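Local coordinates for protein EreC (Klebsiella pneumoniae, PDB 6XCQ) that probably inactivates macrolide antibiotics such as erythromycin by hydrolysing the ester bond of the macrolactone ring, and so confers resistance, at residues F71-L82 / V425-V436; H345-Q354 / S365-I374. The protein carries 1 engineered substitution. All blocks are in the same frame, centred on the assembly; numbering follows the deposited sequence.

Contact 1: residues F71-L82 / V425-V436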
ATOM      1  N   PHE A  71       6.991  -8.697   4.174  1.00 12.22           N
ATOM      2  CA  PHE A  71       7.115 -10.157   4.267  1.00 16.07           C
ATOM      3  C   PHE A  71       7.545 -10.635   5.653  1.00 19.74           C
ATOM      4  O   PHE A  71       8.187 -11.682   5.775  1.00 15.05           O
ATOM      5  CB  PHE A  71       8.078 -10.700   3.205  1.00 16.25           C
ATOM      6  CG  PHE A  71       7.821 -10.147   1.818  1.00 17.81           C
ATOM      7  CD1 PHE A  71       6.581 -10.299   1.220  1.00 15.39           C
ATOM      8  CD2 PHE A  71       8.810  -9.468   1.130  1.00 15.54           C
ATOM      9  CE1 PHE A  71       6.332  -9.797  -0.062  1.00 18.91           C
ATOM     10  CE2 PHE A  71       8.566  -8.952  -0.148  1.00 16.26           C
ATOM     11  CZ  PHE A  71       7.324  -9.120  -0.738  1.00 14.49           C
ATOM     12  N   VAL A  72       7.160  -9.915   6.703  1.00 14.57           N
ATOM     13  CA  VAL A  72       7.561 -10.225   8.076  1.00 15.67           C
ATOM     14  C   VAL A  72       6.360 -10.776   8.831  1.00 16.25           C
ATOM     15  O   VAL A  72       5.292 -10.154   8.844  1.00 18.43           O
ATOM     16  CB  VAL A  72       8.124  -8.983   8.786  1.00 17.55           C
ATOM     17  CG1 VAL A  72       8.357  -9.280  10.247  1.00 13.60           C
ATOM     18  CG2 VAL A  72       9.406  -8.490   8.113  1.00 14.79           C
ATOM     19  N   ALA A  73       6.541 -11.933   9.482  1.00 16.55           N
ATOM     20  CA  ALA A  73       5.435 -12.583  10.185  1.00 17.31           C
ATOM     21  C   ALA A  73       4.932 -11.729  11.340  1.00 13.69           C
ATOM     22  O   ALA A  73       3.719 -11.580  11.531  1.00 13.31           O
ATOM     23  CB  ALA A  73       5.874 -13.956  10.704  1.00 17.43           C
ATOM     24  N   GLU A  74       5.856 -11.175  12.141  1.00 11.31           N
ATOM     25  CA  GLU A  74       5.450 -10.375  13.294  1.00 13.07           C
ATOM     26  C   GLU A  74       4.679  -9.131  12.881  1.00 14.90           C
ATOM     27  O   GLU A  74       3.795  -8.679  13.616  1.00 14.09           O
ATOM     28  CB  GLU A  74       6.678  -9.967  14.120  1.00 16.35           C
ATOM     29  CG  GLU A  74       7.338 -11.112  14.886  1.00 14.60           C
ATOM     30  CD  GLU A  74       8.346 -11.877  14.051  1.00 22.98           C
ATOM     31  OE1 GLU A  74       8.448 -11.624  12.828  1.00 19.93           O
ATOM     32  OE2 GLU A  74       9.050 -12.735  14.616  1.00 22.58           O
ATOM     33  N   PHE A  75       4.990  -8.555  11.715  1.00 15.06           N
ATOM     34  CA  PHE A  75       4.257  -7.367  11.314  1.00 18.47           C
ATOM     35  C   PHE A  75       2.833  -7.716  10.896  1.00 17.38           C
ATOM     36  O   PHE A  75       1.917  -6.939  11.165  1.00 13.10           O
ATOM     37  CB  PHE A  75       5.015  -6.616  10.212  1.00 14.08           C
ATOM     38  CG  PHE A  75       6.282  -5.941  10.704  1.00 13.77           C
ATOM     39  CD1 PHE A  75       6.387  -5.506  12.012  1.00 16.50           C
ATOM     40  CD2 PHE A  75       7.362  -5.758   9.860  1.00 14.55           C
ATOM     41  CE1 PHE A  75       7.543  -4.881  12.466  1.00 15.93           C
ATOM     42  CE2 PHE A  75       8.525  -5.145  10.307  1.00 17.74           C
ATOM     43  CZ  PHE A  75       8.609  -4.700  11.607  1.00 19.13           C
ATOM     44  N   SER A  76       2.608  -8.896  10.298  1.00 13.83           N
ATOM     45  CA  SER A  76       1.228  -9.296  10.021  1.00 16.35           C
ATOM     46  C   SER A  76       0.456  -9.522  11.312  1.00 13.44           C
ATOM     47  O   SER A  76      -0.704  -9.105  11.424  1.00 15.91           O
ATOM     48  CB  SER A  76       1.183 -10.545   9.138  1.00 17.48           C
ATOM     49  OG  SER A  76       1.690 -10.258   7.851  1.00 29.81           O
ATOM     50  N   LEU A  77       1.089 -10.153  12.301  1.00 16.01           N
ATOM     51  CA  LEU A  77       0.432 -10.353  13.588  1.00 17.53           C
ATOM     52  C   LEU A  77       0.032  -9.024  14.222  1.00 16.04           C
ATOM     53  O   LEU A  77      -1.108  -8.862  14.678  1.00 18.29           O
ATOM     54  CB  LEU A  77       1.349 -11.140  14.529  1.00 14.86           C
ATOM     55  CG  LEU A  77       1.341 -12.647  14.298  1.00 17.68           C
ATOM     56  CD1 LEU A  77       2.434 -13.330  15.128  1.00 15.35           C
ATOM     57  CD2 LEU A  77      -0.042 -13.236  14.612  1.00 22.22           C
ATOM     58  N   ALA A  78       0.969  -8.069  14.280  1.00 11.51           N
ATOM     59  CA  ALA A  78       0.664  -6.777  14.893  1.00 18.15           C
ATOM     60  C   ALA A  78      -0.408  -6.036  14.111  1.00 14.91           C
ATOM     61  O   ALA A  78      -1.236  -5.338  14.701  1.00 14.97           O
ATOM     62  CB  ALA A  78       1.923  -5.911  15.002  1.00 18.05           C
ATOM     63  N   ARG A  79      -0.401  -6.159  12.781  1.00 11.33           N
ATOM     64  CA  ARG A  79      -1.444  -5.510  11.987  1.00 17.03           C
ATOM     65  C   ARG A  79      -2.816  -6.072  12.324  1.00 16.31           C
ATOM     66  O   ARG A  79      -3.779  -5.316  12.485  1.00 16.10           O
ATOM     67  CB  ARG A  79      -1.166  -5.671  10.495  1.00 14.89           C
ATOM     68  CG  ARG A  79      -0.108  -4.739   9.981  1.00 15.01           C
ATOM     69  CD  ARG A  79       0.168  -4.984   8.522  1.00 17.01           C
ATOM     70  NE  ARG A  79       0.784  -3.805   7.932  1.00 18.70           N
ATOM     71  CZ  ARG A  79       1.158  -3.711   6.664  1.00 21.85           C
ATOM     72  NH1 ARG A  79       0.988  -4.740   5.843  1.00 14.57           N
ATOM     73  NH2 ARG A  79       1.705  -2.584   6.224  1.00 12.58           N
ATOM     74  N   ALA A  80      -2.923  -7.398  12.443  1.00 15.58           N
ATOM     75  CA  ALA A  80      -4.208  -7.995  12.783  1.00 18.87           C
ATOM     76  C   ALA A  80      -4.696  -7.499  14.136  1.00 18.35           C
ATOM     77  O   ALA A  80      -5.883  -7.185  14.302  1.00 17.75           O
ATOM     78  CB  ALA A  80      -4.103  -9.519  12.771  1.00 12.89           C
ATOM     79  N   SER A  81      -3.791  -7.400  15.115  1.00 11.96           N
ATOM     80  CA  SER A  81      -4.200  -6.903  16.428  1.00 19.09           C
ATOM     81  C   SER A  81      -4.688  -5.459  16.351  1.00 18.17           C
ATOM     82  O   SER A  81      -5.698  -5.101  16.962  1.00 17.39           O
ATOM     83  CB  SER A  81      -3.040  -7.021  17.420  1.00 14.55           C
ATOM     84  OG  SER A  81      -2.821  -8.387  17.749  1.00 23.04           O
ATOM     85  N   LEU A  82      -3.968  -4.606  15.628  1.00 18.11           N
ATOM     86  CA  LEU A  82      -4.366  -3.210  15.583  1.00 17.26           C
ATOM     87  C   LEU A  82      -5.609  -3.012  14.717  1.00 15.45           C
ATOM     88  O   LEU A  82      -6.368  -2.069  14.941  1.00 14.18           O
ATOM     89  CB  LEU A  82      -3.201  -2.363  15.090  1.00 11.83           C
ATOM     90  CG  LEU A  82      -2.199  -2.131  16.225  1.00 25.97           C
ATOM     91  CD1 LEU A  82      -0.867  -1.625  15.717  1.00 26.49           C
ATOM     92  CD2 LEU A  82      -2.803  -1.154  17.220  1.00 28.07           C
ATOM     93  N   VAL A 425       5.160   1.248  16.656  1.00 15.75           N
ATOM     94  CA  VAL A 425       4.985  -0.111  17.157  1.00 13.19           C
ATOM     95  C   VAL A 425       6.289  -0.850  16.912  1.00 15.94           C
ATOM     96  O   VAL A 425       6.798  -0.858  15.787  1.00 14.52           O
ATOM     97  CB  VAL A 425       3.804  -0.797  16.441  1.00 16.70           C
ATOM     98  CG1 VAL A 425       3.707  -2.266  16.763  1.00 16.48           C
ATOM     99  CG2 VAL A 425       2.503  -0.082  16.764  1.00 17.39           C
ATOM    100  N   CYS A 426       6.830  -1.485  17.948  1.00 11.77           N
ATOM    101  CA  CYS A 426       8.113  -2.160  17.807  1.00 14.85           C
ATOM    102  C   CYS A 426       8.012  -3.571  18.372  1.00 17.69           C
ATOM    103  O   CYS A 426       7.654  -3.746  19.541  1.00 14.68           O
ATOM    104  CB  CYS A 426       9.214  -1.357  18.505  1.00 15.15           C
ATOM    105  SG  CYS A 426      10.866  -2.086  18.297  1.00 15.53           S
ATOM    106  N   VAL A 427       8.290  -4.572  17.538  1.00 16.20           N
ATOM    107  CA  VAL A 427       8.174  -5.980  17.918  1.00 16.03           C
ATOM    108  C   VAL A 427       9.574  -6.539  18.175  1.00 18.85           C
ATOM    109  O   VAL A 427      10.570  -5.905  17.799  1.00 16.90           O
ATOM    110  CB  VAL A 427       7.419  -6.779  16.841  1.00 16.14           C
ATOM    111  CG1 VAL A 427       6.010  -6.183  16.620  1.00 14.72           C
ATOM    112  CG2 VAL A 427       8.221  -6.803  15.527  1.00 17.40           C
ATOM    113  N   PRO A 428       9.711  -7.697  18.830  1.00 19.67           N
ATOM    114  CA  PRO A 428      11.054  -8.141  19.234  1.00 18.29           C
ATOM    115  C   PRO A 428      11.911  -8.666  18.094  1.00 17.95           C
ATOM    116  O   PRO A 428      13.144  -8.655  18.212  1.00 22.72           O
ATOM    117  CB  PRO A 428      10.762  -9.251  20.262  1.00 25.18           C
ATOM    118  CG  PRO A 428       9.396  -8.947  20.784  1.00 21.19           C
ATOM    119  CD  PRO A 428       8.655  -8.418  19.569  1.00 17.11           C
ATOM    120  N   SER A 429      11.310  -9.133  17.006  1.00 12.21           N
ATOM    121  CA  SER A 429      12.053  -9.817  15.957  1.00 19.66           C
ATOM    122  C   SER A 429      11.252  -9.686  14.673  1.00 16.74           C
ATOM    123  O   SER A 429      10.062  -9.363  14.705  1.00 22.01           O
ATOM    124  CB  SER A 429      12.281 -11.294  16.312  1.00 22.67           C
ATOM    125  OG  SER A 429      11.029 -11.919  16.565  1.00 30.36           O
ATOM    126  N   ALA A 430      11.911  -9.945  13.532  1.00 16.92           N
ATOM    127  CA  ALA A 430      11.250  -9.785  12.222  1.00 16.26           C
ATOM    128  C   ALA A 430      11.623 -10.961  11.317  1.00 17.61           C
ATOM    129  O   ALA A 430      12.496 -10.858  10.455  1.00 23.54           O
ATOM    130  CB  ALA A 430      11.615  -8.441  11.572  1.00 17.64           C
ATOM    131  N   GLY A 431      10.937 -12.087  11.499  1.00 18.61           N
ATOM    132  CA  GLY A 431      11.208 -13.269  10.712  1.00 16.14           C
ATOM    133  C   GLY A 431      10.379 -13.326   9.436  1.00 22.36           C
ATOM    134  O   GLY A 431       9.273 -12.794   9.368  1.00 17.14           O
ATOM    135  N   LYS A 432      10.932 -13.975   8.410  1.00 16.23           N
ATOM    136  CA  LYS A 432      10.220 -14.073   7.142  1.00 18.39           C
ATOM    137  C   LYS A 432       8.917 -14.840   7.324  1.00 24.47           C
ATOM    138  O   LYS A 432       8.890 -15.927   7.906  1.00 21.00           O
ATOM    139  CB  LYS A 432      11.070 -14.752   6.055  1.00 21.88           C
ATOM    140  CG  LYS A 432      10.275 -14.936   4.750  1.00 25.47           C
ATOM    141  CD  LYS A 432      11.127 -15.235   3.522  1.00 26.15           C
ATOM    142  CE  LYS A 432      11.863 -16.549   3.649  1.00 25.20           C
ATOM    143  NZ  LYS A 432      10.963 -17.647   4.073  1.00 49.47           N
ATOM    144  N   ASP A 433       7.831 -14.248   6.837  1.00 16.42           N
ATOM    145  CA  ASP A 433       6.537 -14.909   6.812  1.00 19.14           C
ATOM    146  C   ASP A 433       6.635 -16.252   6.093  1.00 23.55           C
ATOM    147  O   ASP A 433       7.123 -16.327   4.963  1.00 19.52           O
ATOM    148  CB  ASP A 433       5.546 -13.986   6.100  1.00 17.09           C
ATOM    149  CG  ASP A 433       4.113 -14.462   6.185  1.00 30.46           C
ATOM    150  OD1 ASP A 433       3.860 -15.684   6.223  1.00 20.56           O
ATOM    151  OD2 ASP A 433       3.227 -13.585   6.169  1.00 24.55           O
ATOM    152  N   GLY A 434       6.116 -17.300   6.738  1.00 22.36           N
ATOM    153  CA  GLY A 434       6.229 -18.663   6.237  1.00 25.09           C
ATOM    154  C   GLY A 434       5.458 -18.967   4.959  1.00 25.97           C
ATOM    155  O   GLY A 434       5.746 -19.977   4.307  1.00 31.70           O
ATOM    156  N   LEU A 435       4.494 -18.139   4.574  1.00 20.14           N
ATOM    157  CA  LEU A 435       3.837 -18.407   3.297  1.00 23.43           C
ATOM    158  C   LEU A 435       4.524 -17.727   2.118  1.00 22.98           C
ATOM    159  O   LEU A 435       4.101 -17.939   0.981  1.00 24.87           O
ATOM    160  CB  LEU A 435       2.349 -18.013   3.318  1.00 29.69           C
ATOM    161  CG  LEU A 435       1.695 -16.642   3.496  1.00 32.37           C
ATOM    162  CD1 LEU A 435       1.994 -15.721   2.332  1.00 25.44           C
ATOM    163  CD2 LEU A 435       0.170 -16.812   3.609  1.00 15.74           C
ATOM    164  N   VAL A 436       5.546 -16.907   2.352  1.00 20.37           N
ATOM    165  CA  VAL A 436       6.193 -16.173   1.274  1.00 23.46           C
ATOM    166  C   VAL A 436       7.112 -17.111   0.502  1.00 36.59           C
ATOM    167  O   VAL A 436       7.994 -17.756   1.082  1.00 32.15           O
ATOM    168  CB  VAL A 436       6.958 -14.969   1.828  1.00 20.29           C
ATOM    169  CG1 VAL A 436       7.769 -14.308   0.714  1.00 25.49           C
ATOM    170  CG2 VAL A 436       5.964 -13.987   2.425  1.00 15.90           C
TER
HETATM  171  O   HOH W   1       3.879 -10.976   6.382  1.00 34.57           O
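Phe71 O accepts a nearly straight hydrogen bond from Asp433 N (2.8 Å, 175° at the hydrogen). The donor sits above the carbonyl plane. The Phe71 ring meets the CG2 branch of Val436 obliquely, at CD1 (3.9 Å), and its other neighbours include Leu131 of helix 126-146. Val72 lays CG1 against CA and CB of Ala430. Its carbonyl holds a water that also bonds Ser76 OG and Asp433 OD2; the same OD2 is bonded to Ser134 of helix 126-146. Ala73 N donates to Gly431 O (2.9 Å). Together with the Phe71 bond, this makes a single beta bridge between Val72 and Lys432. Val72 is also the N-cap of helix 73-90, so the C-terminal tail is pinned where this helix starts, beside the mixed sheet. Glu74 grips the tail with both carboxylate oxygens. Its chain bends at chi2 (86°), which swings the carboxylate over to the tail. Glu74 OE1 accepts from Gly431 N on its syn side (2.9 Å). Ser429 OG meets Glu74 OE2 from above the carboxylate plane (2.9 Å). Phe75 reaches Val427 CG2 with CE1 (3.7 Å), again obliquely. Further along the helix, Ala78 faces Val425 and Val427 loosely. Leu82 ends the contact, with CD1 passing Val425 CG2 (3.9 Å).

Contact 2: residues H345-Q354 / S365-I374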
ATOM      1  N   HIS A 345      11.326  -3.049  14.549  1.00 13.21           N
ATOM      2  CA  HIS A 345      11.654  -4.289  15.248  1.00 15.93           C
ATOM      3  C   HIS A 345      13.079  -4.243  15.768  1.00 16.71           C
ATOM      4  O   HIS A 345      13.909  -3.453  15.308  1.00 16.87           O
ATOM      5  CB  HIS A 345      11.490  -5.511  14.328  1.00 15.38           C
ATOM      6  CG  HIS A 345      12.518  -5.562  13.245  1.00 16.72           C
ATOM      7  ND1 HIS A 345      13.724  -6.221  13.390  1.00 12.96           N
ATOM      8  CD2 HIS A 345      12.541  -4.996  12.011  1.00 11.19           C
ATOM      9  CE1 HIS A 345      14.437  -6.075  12.286  1.00 14.49           C
ATOM     10  NE2 HIS A 345      13.745  -5.330  11.434  1.00 16.15           N
ATOM     11  N   LEU A 346      13.362  -5.148  16.708  1.00 19.66           N
ATOM     12  CA  LEU A 346      14.668  -5.252  17.349  1.00 15.26           C
ATOM     13  C   LEU A 346      15.454  -6.483  16.905  1.00 15.39           C
ATOM     14  O   LEU A 346      16.473  -6.811  17.525  1.00 15.80           O
ATOM     15  CB  LEU A 346      14.511  -5.263  18.877  1.00 15.26           C
ATOM     16  CG  LEU A 346      13.754  -4.105  19.518  1.00 15.65           C
ATOM     17  CD1 LEU A 346      13.837  -4.200  21.037  1.00 19.85           C
ATOM     18  CD2 LEU A 346      14.307  -2.757  19.052  1.00 16.30           C
ATOM     19  N   GLY A 347      15.029  -7.155  15.837  1.00 14.18           N
ATOM     20  CA  GLY A 347      15.713  -8.359  15.403  1.00 14.98           C
ATOM     21  C   GLY A 347      17.055  -8.067  14.759  1.00 17.03           C
ATOM     22  O   GLY A 347      17.332  -6.965  14.289  1.00 17.63           O
ATOM     23  N   SER A 348      17.919  -9.089  14.738  1.00 16.41           N
ATOM     24  CA  SER A 348      19.236  -8.915  14.143  1.00 17.96           C
ATOM     25  C   SER A 348      19.199  -9.081  12.634  1.00 17.19           C
ATOM     26  O   SER A 348      20.104  -8.602  11.946  1.00 20.17           O
ATOM     27  CB  SER A 348      20.243  -9.909  14.745  1.00 21.30           C
ATOM     28  OG  SER A 348      19.858 -11.238  14.444  1.00 29.75           O
ATOM     29  N   THR A 349      18.164  -9.725  12.108  1.00 14.78           N
ATOM     30  CA  THR A 349      18.006  -9.933  10.681  1.00 17.96           C
ATOM     31  C   THR A 349      16.618  -9.476  10.256  1.00 22.00           C
ATOM     32  O   THR A 349      15.722  -9.261  11.080  1.00 17.66           O
ATOM     33  CB  THR A 349      18.206 -11.407  10.304  1.00 22.53           C
ATOM     34  OG1 THR A 349      17.183 -12.190  10.929  1.00 22.66           O
ATOM     35  CG2 THR A 349      19.578 -11.924  10.770  1.00 17.31           C
ATOM     36  N   VAL A 350      16.438  -9.359   8.947  1.00 15.27           N
ATOM     37  CA  VAL A 350      15.172  -8.914   8.372  1.00 16.90           C
ATOM     38  C   VAL A 350      15.076  -9.504   6.970  1.00 18.12           C
ATOM     39  O   VAL A 350      16.113  -9.689   6.308  1.00 19.38           O
ATOM     40  CB  VAL A 350      15.094  -7.374   8.382  1.00 15.12           C
ATOM     41  CG1 VAL A 350      16.101  -6.743   7.381  1.00 16.11           C
ATOM     42  CG2 VAL A 350      13.705  -6.885   8.135  1.00 14.94           C
ATOM     43  N   PRO A 351      13.887  -9.877   6.497  1.00 20.56           N
ATOM     44  CA  PRO A 351      13.761 -10.257   5.085  1.00 20.32           C
ATOM     45  C   PRO A 351      14.017  -9.045   4.212  1.00 18.82           C
ATOM     46  O   PRO A 351      13.490  -7.957   4.457  1.00 25.95           O
ATOM     47  CB  PRO A 351      12.311 -10.748   4.961  1.00 18.06           C
ATOM     48  CG  PRO A 351      11.803 -10.886   6.354  1.00 21.61           C
ATOM     49  CD  PRO A 351      12.594  -9.955   7.200  1.00 17.18           C
ATOM     50  N   GLU A 352      14.842  -9.228   3.203  1.00 18.46           N
ATOM     51  CA  GLU A 352      15.165  -8.160   2.279  1.00 18.81           C
ATOM     52  C   GLU A 352      14.874  -8.638   0.865  1.00 22.33           C
ATOM     53  O   GLU A 352      14.894  -9.841   0.584  1.00 19.61           O
ATOM     54  CB  GLU A 352      16.639  -7.742   2.434  1.00 16.03           C
ATOM     55  CG  GLU A 352      17.113  -6.618   1.494  1.00 18.89           C
ATOM     56  CD  GLU A 352      16.356  -5.315   1.688  1.00 28.64           C
ATOM     57  OE1 GLU A 352      15.196  -5.235   1.217  1.00 20.28           O
ATOM     58  OE2 GLU A 352      16.926  -4.373   2.303  1.00 18.65           O
ATOM     59  N   MET A 353      14.581  -7.694  -0.020  1.00 18.75           N
ATOM     60  CA  MET A 353      14.421  -8.008  -1.427  1.00 22.00           C
ATOM     61  C   MET A 353      15.774  -7.957  -2.121  1.00 26.70           C
ATOM     62  O   MET A 353      16.507  -6.973  -1.999  1.00 32.75           O
ATOM     63  CB  MET A 353      13.427  -7.045  -2.074  1.00 21.04           C
ATOM     64  CG  MET A 353      12.000  -7.301  -1.585  1.00 23.22           C
ATOM     65  SD  MET A 353      10.828  -6.033  -2.093  1.00 35.12           S
ATOM     66  CE  MET A 353      11.264  -4.746  -0.935  1.00 29.05           C
ATOM     67  N   GLN A 354      16.111  -9.028  -2.823  1.00 25.33           N
ATOM     68  CA  GLN A 354      17.378  -9.129  -3.531  1.00 25.71           C
ATOM     69  C   GLN A 354      17.141  -8.904  -5.020  1.00 27.98           C
ATOM     70  O   GLN A 354      16.465  -9.708  -5.671  1.00 28.11           O
ATOM     71  CB  GLN A 354      18.023 -10.486  -3.275  1.00 21.15           C
ATOM     72  CG  GLN A 354      19.389 -10.611  -3.923  1.00 47.44           C
ATOM     73  CD  GLN A 354      20.023 -11.945  -3.650  1.00 48.01           C
ATOM     74  OE1 GLN A 354      21.031 -12.026  -2.952  1.00 45.87           O
ATOM     75  NE2 GLN A 354      19.428 -13.010  -4.187  1.00 55.11           N
ATOM     76  N   SER A 365      14.075 -11.834  -5.146  1.00 24.03           N
ATOM     77  CA  SER A 365      13.957 -12.868  -4.141  1.00 26.41           C
ATOM     78  C   SER A 365      13.908 -12.194  -2.781  1.00 22.20           C
ATOM     79  O   SER A 365      14.223 -11.010  -2.640  1.00 27.59           O
ATOM     80  CB  SER A 365      15.126 -13.861  -4.232  1.00 27.59           C
ATOM     81  OG  SER A 365      14.939 -14.747  -5.317  1.00 49.76           O
ATOM     82  N   VAL A 366      13.495 -12.960  -1.785  1.00 17.17           N
ATOM     83  CA  VAL A 366      13.383 -12.495  -0.412  1.00 17.41           C
ATOM     84  C   VAL A 366      14.333 -13.348   0.397  1.00 22.72           C
ATOM     85  O   VAL A 366      14.124 -14.561   0.518  1.00 24.69           O
ATOM     86  CB  VAL A 366      11.952 -12.617   0.127  1.00 23.88           C
ATOM     87  CG1 VAL A 366      11.919 -12.258   1.608  1.00 23.59           C
ATOM     88  CG2 VAL A 366      11.008 -11.745  -0.693  1.00 22.88           C
ATOM     89  N   VAL A 367      15.380 -12.726   0.941  1.00 19.31           N
ATOM     90  CA  VAL A 367      16.434 -13.428   1.653  1.00 18.86           C
ATOM     91  C   VAL A 367      16.640 -12.770   3.011  1.00 24.72           C
ATOM     92  O   VAL A 367      16.537 -11.546   3.146  1.00 30.00           O
ATOM     93  CB  VAL A 367      17.755 -13.451   0.853  1.00 24.43           C
ATOM     94  CG1 VAL A 367      17.558 -14.153  -0.468  1.00 22.13           C
ATOM     95  CG2 VAL A 367      18.268 -12.041   0.617  1.00 24.55           C
ATOM     96  N   THR A 368      16.924 -13.586   4.017  1.00 21.71           N
ATOM     97  CA  THR A 368      17.226 -13.060   5.341  1.00 21.99           C
ATOM     98  C   THR A 368      18.608 -12.411   5.335  1.00 22.64           C
ATOM     99  O   THR A 368      19.593 -13.028   4.923  1.00 21.91           O
ATOM    100  CB  THR A 368      17.146 -14.187   6.366  1.00 24.51           C
ATOM    101  OG1 THR A 368      15.812 -14.719   6.384  1.00 29.31           O
ATOM    102  CG2 THR A 368      17.487 -13.675   7.743  1.00 27.06           C
ATOM    103  N   THR A 369      18.678 -11.164   5.782  0.53 15.50           N
ATOM    104  CA  THR A 369      19.911 -10.402   5.765  0.53 21.58           C
ATOM    105  C   THR A 369      20.007  -9.606   7.058  0.53 21.46           C
ATOM    106  O   THR A 369      18.981  -9.324   7.691  0.53 19.27           O
ATOM    107  CB  THR A 369      19.977  -9.472   4.539  0.53 25.32           C
ATOM    108  OG1 THR A 369      21.347  -9.219   4.199  0.53 24.27           O
ATOM    109  CG2 THR A 369      19.277  -8.160   4.800  0.53 20.52           C
ATOM    110  N   PRO A 370      21.222  -9.265   7.496  1.00 24.34           N
ATOM    111  CA  PRO A 370      21.375  -8.507   8.751  1.00 16.55           C
ATOM    112  C   PRO A 370      20.666  -7.161   8.682  1.00 19.77           C
ATOM    113  O   PRO A 370      20.780  -6.432   7.699  1.00 20.88           O
ATOM    114  CB  PRO A 370      22.895  -8.322   8.883  1.00 19.17           C
ATOM    115  CG  PRO A 370      23.472  -9.463   8.140  1.00 23.24           C
ATOM    116  CD  PRO A 370      22.533  -9.696   6.974  1.00 29.88           C
ATOM    117  N   ALA A 371      19.938  -6.826   9.745  1.00 11.76           N
ATOM    118  CA  ALA A 371      19.274  -5.531   9.760  1.00 20.21           C
ATOM    119  C   ALA A 371      20.265  -4.446  10.179  1.00 20.79           C
ATOM    120  O   ALA A 371      21.341  -4.729  10.715  1.00 17.56           O
ATOM    121  CB  ALA A 371      18.057  -5.546  10.694  1.00 16.31           C
ATOM    122  N   ASP A 372      19.898  -3.193   9.909  1.00 13.89           N
ATOM    123  CA  ASP A 372      20.776  -2.067  10.220  1.00 15.40           C
ATOM    124  C   ASP A 372      21.073  -2.002  11.714  1.00 20.21           C
ATOM    125  O   ASP A 372      20.194  -2.248  12.549  1.00 16.40           O
ATOM    126  CB  ASP A 372      20.130  -0.752   9.765  1.00 16.85           C
ATOM    127  CG  ASP A 372      21.132   0.385   9.660  1.00 25.82           C
ATOM    128  OD1 ASP A 372      22.323   0.097   9.415  1.00 24.95           O
ATOM    129  OD2 ASP A 372      20.733   1.562   9.829  1.00 19.54           O
ATOM    130  N   ALA A 373      22.323  -1.656  12.048  1.00 17.49           N
ATOM    131  CA  ALA A 373      22.732  -1.525  13.444  1.00 20.80           C
ATOM    132  C   ALA A 373      21.870  -0.516  14.193  1.00 16.92           C
ATOM    133  O   ALA A 373      21.529   0.548  13.676  1.00 16.19           O
ATOM    134  CB  ALA A 373      24.199  -1.095  13.532  1.00 20.67           C
ATOM    135  N   ILE A 374      21.556  -0.833  15.441  1.00 16.92           N
ATOM    136  CA  ILE A 374      20.781   0.072  16.284  1.00 18.87           C
ATOM    137  C   ILE A 374      21.747   1.072  16.917  1.00 26.46           C
ATOM    138  O   ILE A 374      22.691   0.680  17.599  1.00 15.44           O
ATOM    139  CB  ILE A 374      20.009  -0.720  17.349  1.00 20.29           C
ATOM    140  CG1 ILE A 374      18.979  -1.624  16.656  1.00 18.05           C
ATOM    141  CG2 ILE A 374      19.377   0.204  18.404  1.00 16.60           C
ATOM    142  CD1 ILE A 374      18.464  -2.780  17.547  1.00 18.97           C
TER
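Strands 349-354 and 365-370 run antiparallel as a two-stranded hairpin, their short axes 4.4 Å apart at closest and their directions 142° apart. Backbone bonds run in both directions at the hydrogen-bonded pairs Val350-Thr369, Glu352-Val367 and Gln354-Ser365. Past the strand end, Ala371 N adds a bond to Ser348 O (2.8 Å), with the donor above the carbonyl plane.

Pro351, Met353, Val366 and Thr368 lie on one face of the ribbon. Here Pro351 CB rests on Val366 CG1 (3.7 Å). Thr349, whose side chain diverges from that of its partner Pro370, meets Thr368 diagonally. The methyl CG2 of Thr368 presses on Thr349 CB (3.5 Å), a tight carbon pair, and also touches OG1.

Val350, Glu352, Gln354, Ser365, Val367 and Thr369 occupy the other face. In one of the two conformers of Thr369, its CG2 lies 3.6 Å from Glu352 CB. Val367 CG2 lies near Gln354 CB. The Glu352 chain starts anti to the backbone N (chi1 179°) and then bends at chi2 (61°). This lets Glu352 OE1 accept from Met353 N through its anti lone pair (2.8 Å). Gln409 also bonds OE1, and Ser410 bonds OE2, so both oxygens are held.

At the open end of the hairpin, Ala371 CB touches Val350 CG1 and the edge of the His345 ring at CE1 (4.0 Å). His345 ND1 is bonded near the ring plane by Gly347 N, which helps to set the ring's rotation.

Around the ribbon, Leu346 and Ile374 pack on helix 379-387. Arg407 of strand 405-408 bonds the carbonyls of His345, Gly347 and Asp372. His345 and Leu346 also lean on strand 423-427.

Contact 1 is mostly buried. It ties the start of helix 73-90 to the C-terminal tail, and its next turns to strand 423-427. Contact 2 joins two neighbouring strands and is only partly buried. Its strength is a regular ladder of backbone bonds, whereas contact 1 relies on one bridge, a carboxylate clamp, a shared water and apolar packing. The contacts share no helix or strand. They meet where strand 423-427 runs beside the end of strand 338-345, at His345 and Leu346. There Val427 O probably accepts a hydrogen bond from Leu346 N (3.1 Å). The hairpin itself meets the tail where Pro351 CD packs against Ala430 O (3.4 Å).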